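Long-range contact in NTF2 domain-containing protein (Chaetomium thermophilum, PDB 4X2M), which probably acts in nuclear mRNA export as the NTF2-like partner of the export receptor Mex67: residues 95-100 against 122-127. Sequence-based numbering, arbitrary orientation.
Sequences HVINAD and MMALTV
Beyond the Met122 carbonyl oxygen, Val96 CG1 lies off one face of the group and Ile97 CB off the other. Val96 CG1 is 4.0 Å from Met122 O. Ile97 CB is 3.6 Å from Met122 O. Ile97 N donates to Met122 O at 2.8 Å, end-on, nearly along the C=O axis. Asn98 N adds a weak bond to the same oxygen, so two successive N-H groups turn to one carbonyl. This is a classic beta bulge, with Ile97 and Asn98 opposite Met122. Met122 N in turn donates to Asn98 O at 2.9 Å. Before the bulge the pairing is regular antiparallel, and His95 and Ala124 exchange two backbone bonds. The Asn98 amide is held within its own chain: OD1 accepts from Asp100 N, forming an Asx turn.

The bulge brings the Ile97 side chain over the face that carries His95, Asn98, Met122 and Ala124. Ile97 CD1 rests on Ala124 CB at 3.8 Å. Ile97 CG2 is anti to the backbone N and meets Met122 CE at 3.6 Å. The Met122 chain is extended until it bends at chi3 (63°), which lets CE touch both Ile97 CG2 and Asn98 CB. Asn98 CB is 3.7 Å from Met122 CE. This patch is near the surface.

Val96 and Met123 point to the other face. Asp100, whose N closes the turn, forms salt bridges through OD1 with Arg102 and Arg120. Strand 83-96 is outermost in the sheet of this NTF2-like fold, so 122-127 lies between it and strand 145-157, with Met123 backbone hydrogen-bonded to Leu155. Leu125 and Val127 pack against helix 3-20, on the same face as Met123.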
ATOM      1  N   HIS A  95      -9.392 -10.719   3.324  1.00 29.42           N
ATOM      2  CA  HIS A  95     -10.506 -11.165   4.149  1.00 34.92           C
ATOM      3  C   HIS A  95     -11.462  -9.998   4.382  1.00 35.15           C
ATOM      4  O   HIS A  95     -11.046  -8.936   4.846  1.00 33.22           O
ATOM      5  CB  HIS A  95      -9.981 -11.721   5.475  1.00 40.30           C
ATOM      6  CG  HIS A  95     -11.041 -11.956   6.505  1.00 55.10           C
ATOM      7  ND1 HIS A  95     -12.023 -12.912   6.360  1.00 70.15           N
ATOM      8  CD2 HIS A  95     -11.264 -11.366   7.702  1.00 57.70           C
ATOM      9  CE1 HIS A  95     -12.807 -12.898   7.422  1.00 69.77           C
ATOM     10  NE2 HIS A  95     -12.370 -11.969   8.252  1.00 64.52           N
ATOM     11  N   VAL A  96     -12.738 -10.194   4.065  1.00 33.14           N
ATOM     12  CA  VAL A  96     -13.736  -9.147   4.259  1.00 29.45           C
ATOM     13  C   VAL A  96     -14.114  -9.050   5.735  1.00 27.43           C
ATOM     14  O   VAL A  96     -14.682  -9.982   6.300  1.00 34.16           O
ATOM     15  CB  VAL A  96     -15.002  -9.407   3.411  1.00 31.24           C
ATOM     16  CG1 VAL A  96     -16.066  -8.343   3.681  1.00 27.28           C
ATOM     17  CG2 VAL A  96     -14.655  -9.437   1.930  1.00 37.45           C
ATOM     18  N   ILE A  97     -13.793  -7.915   6.350  1.00 22.57           N
ATOM     19  CA  ILE A  97     -14.098  -7.693   7.760  1.00 23.76           C
ATOM     20  C   ILE A  97     -15.558  -7.293   7.927  1.00 25.32           C
ATOM     21  O   ILE A  97     -16.245  -7.766   8.831  1.00 30.94           O
ATOM     22  CB  ILE A  97     -13.209  -6.585   8.373  1.00 29.39           C
ATOM     23  CG1 ILE A  97     -11.725  -6.914   8.206  1.00 36.57           C
ATOM     24  CG2 ILE A  97     -13.555  -6.379   9.850  1.00 35.13           C
ATOM     25  CD1 ILE A  97     -10.813  -5.746   8.548  1.00 38.23           C
ATOM     26  N   ASN A  98     -16.018  -6.417   7.041  1.00 27.77           N
ATOM     27  CA  ASN A  98     -17.373  -5.887   7.095  1.00 27.04           C
ATOM     28  C   ASN A  98     -17.898  -5.701   5.678  1.00 24.67           C
ATOM     29  O   ASN A  98     -17.396  -4.864   4.928  1.00 23.13           O
ATOM     30  CB  ASN A  98     -17.399  -4.561   7.864  1.00 26.26           C
ATOM     31  CG  ASN A  98     -18.807  -4.087   8.180  1.00 28.53           C
ATOM     32  OD1 ASN A  98     -19.761  -4.400   7.467  1.00 32.09           O
ATOM     33  ND2 ASN A  98     -18.940  -3.316   9.254  1.00 27.47           N
ATOM     34  N   ALA A  99     -18.912  -6.482   5.318  1.00 23.94           N
ATOM     35  CA  ALA A  99     -19.452  -6.463   3.963  1.00 29.85           C
ATOM     36  C   ALA A  99     -20.513  -5.380   3.790  1.00 31.10           C
ATOM     37  O   ALA A  99     -21.049  -5.201   2.697  1.00 30.45           O
ATOM     38  CB  ALA A  99     -20.030  -7.825   3.614  1.00 28.89           C
ATOM     39  N   ASP A 100     -20.806  -4.660   4.870  1.00 28.18           N
ATOM     40  CA  ASP A 100     -21.810  -3.601   4.849  1.00 32.31           C
ATOM     41  C   ASP A 100     -21.208  -2.318   5.421  1.00 31.49           C
ATOM     42  O   ASP A 100     -21.771  -1.694   6.321  1.00 26.33           O
ATOM     43  CB  ASP A 100     -23.050  -4.028   5.643  1.00 38.70           C
ATOM     44  CG  ASP A 100     -24.196  -3.040   5.523  1.00 46.75           C
ATOM     45  OD1 ASP A 100     -24.248  -2.298   4.520  1.00 44.19           O
ATOM     46  OD2 ASP A 100     -25.050  -3.008   6.435  1.00 44.84           O
ATOM     47  N   MET A 122     -15.098  -3.483   3.803  1.00 25.15           N
ATOM     48  CA  MET A 122     -13.861  -3.204   4.520  1.00 22.00           C
ATOM     49  C   MET A 122     -13.046  -4.492   4.538  1.00 25.26           C
ATOM     50  O   MET A 122     -13.530  -5.527   4.997  1.00 26.29           O
ATOM     51  CB  MET A 122     -14.126  -2.705   5.938  1.00 23.10           C
ATOM     52  CG  MET A 122     -12.868  -2.599   6.789  1.00 25.08           C
ATOM     53  SD  MET A 122     -13.159  -1.798   8.374  1.00 38.82           S
ATOM     54  CE  MET A 122     -14.292  -2.960   9.122  1.00 43.13           C
ATOM     55  N   MET A 123     -11.815  -4.419   4.041  1.00 22.07           N
ATOM     56  CA  MET A 123     -10.999  -5.609   3.822  1.00 26.67           C
ATOM     57  C   MET A 123      -9.731  -5.612   4.661  1.00 26.37           C
ATOM     58  O   MET A 123      -9.101  -4.574   4.853  1.00 23.90           O
ATOM     59  CB  MET A 123     -10.617  -5.715   2.345  1.00 26.18           C
ATOM     60  CG  MET A 123     -11.774  -6.040   1.418  1.00 31.56           C
ATOM     61  SD  MET A 123     -11.293  -5.953  -0.319  1.00 36.67           S
ATOM     62  CE  MET A 123     -11.164  -4.181  -0.546  1.00 40.78           C
ATOM     63  N   ALA A 124      -9.365  -6.793   5.152  1.00 26.19           N
ATOM     64  CA  ALA A 124      -8.048  -7.017   5.734  1.00 24.47           C
ATOM     65  C   ALA A 124      -7.157  -7.644   4.674  1.00 26.27           C
ATOM     66  O   ALA A 124      -7.419  -8.756   4.219  1.00 25.06           O
ATOM     67  CB  ALA A 124      -8.135  -7.917   6.956  1.00 25.25           C
ATOM     68  N   LEU A 125      -6.103  -6.931   4.293  1.00 22.17           N
ATOM     69  CA  LEU A 125      -5.201  -7.385   3.241  1.00 24.54           C
ATOM     70  C   LEU A 125      -3.811  -7.644   3.806  1.00 25.35           C
ATOM     71  O   LEU A 125      -3.197  -6.754   4.393  1.00 31.22           O
ATOM     72  CB  LEU A 125      -5.132  -6.350   2.114  1.00 25.13           C
ATOM     73  CG  LEU A 125      -4.076  -6.556   1.025  1.00 26.34           C
ATOM     74  CD1 LEU A 125      -4.342  -7.834   0.245  1.00 26.39           C
ATOM     75  CD2 LEU A 125      -4.043  -5.355   0.092  1.00 23.67           C
ATOM     76  N   THR A 126      -3.324  -8.866   3.615  1.00 22.30           N
ATOM     77  CA  THR A 126      -1.981  -9.243   4.033  1.00 24.56           C
ATOM     78  C   THR A 126      -1.126  -9.510   2.804  1.00 23.70           C
ATOM     79  O   THR A 126      -1.504 -10.295   1.936  1.00 25.32           O
ATOM     80  CB  THR A 126      -1.986 -10.493   4.935  1.00 28.83           C
ATOM     81  OG1 THR A 126      -2.780 -10.247   6.100  1.00 32.04           O
ATOM     82  CG2 THR A 126      -0.567 -10.858   5.361  1.00 37.56           C
ATOM     83  N   VAL A 127       0.024  -8.846   2.740  1.00 22.52           N
ATOM     84  CA  VAL A 127       0.935  -8.974   1.610  1.00 20.10           C
ATOM     85  C   VAL A 127       2.279  -9.498   2.096  1.00 23.72           C
ATOM     86  O   VAL A 127       2.808  -9.027   3.102  1.00 27.23           O
ATOM     87  CB  VAL A 127       1.136  -7.627   0.886  1.00 20.88           C
ATOM     88  CG1 VAL A 127       2.055  -7.790  -0.320  1.00 23.80           C
ATOM     89  CG2 VAL A 127      -0.206  -7.047   0.461  1.00 20.74           C
TER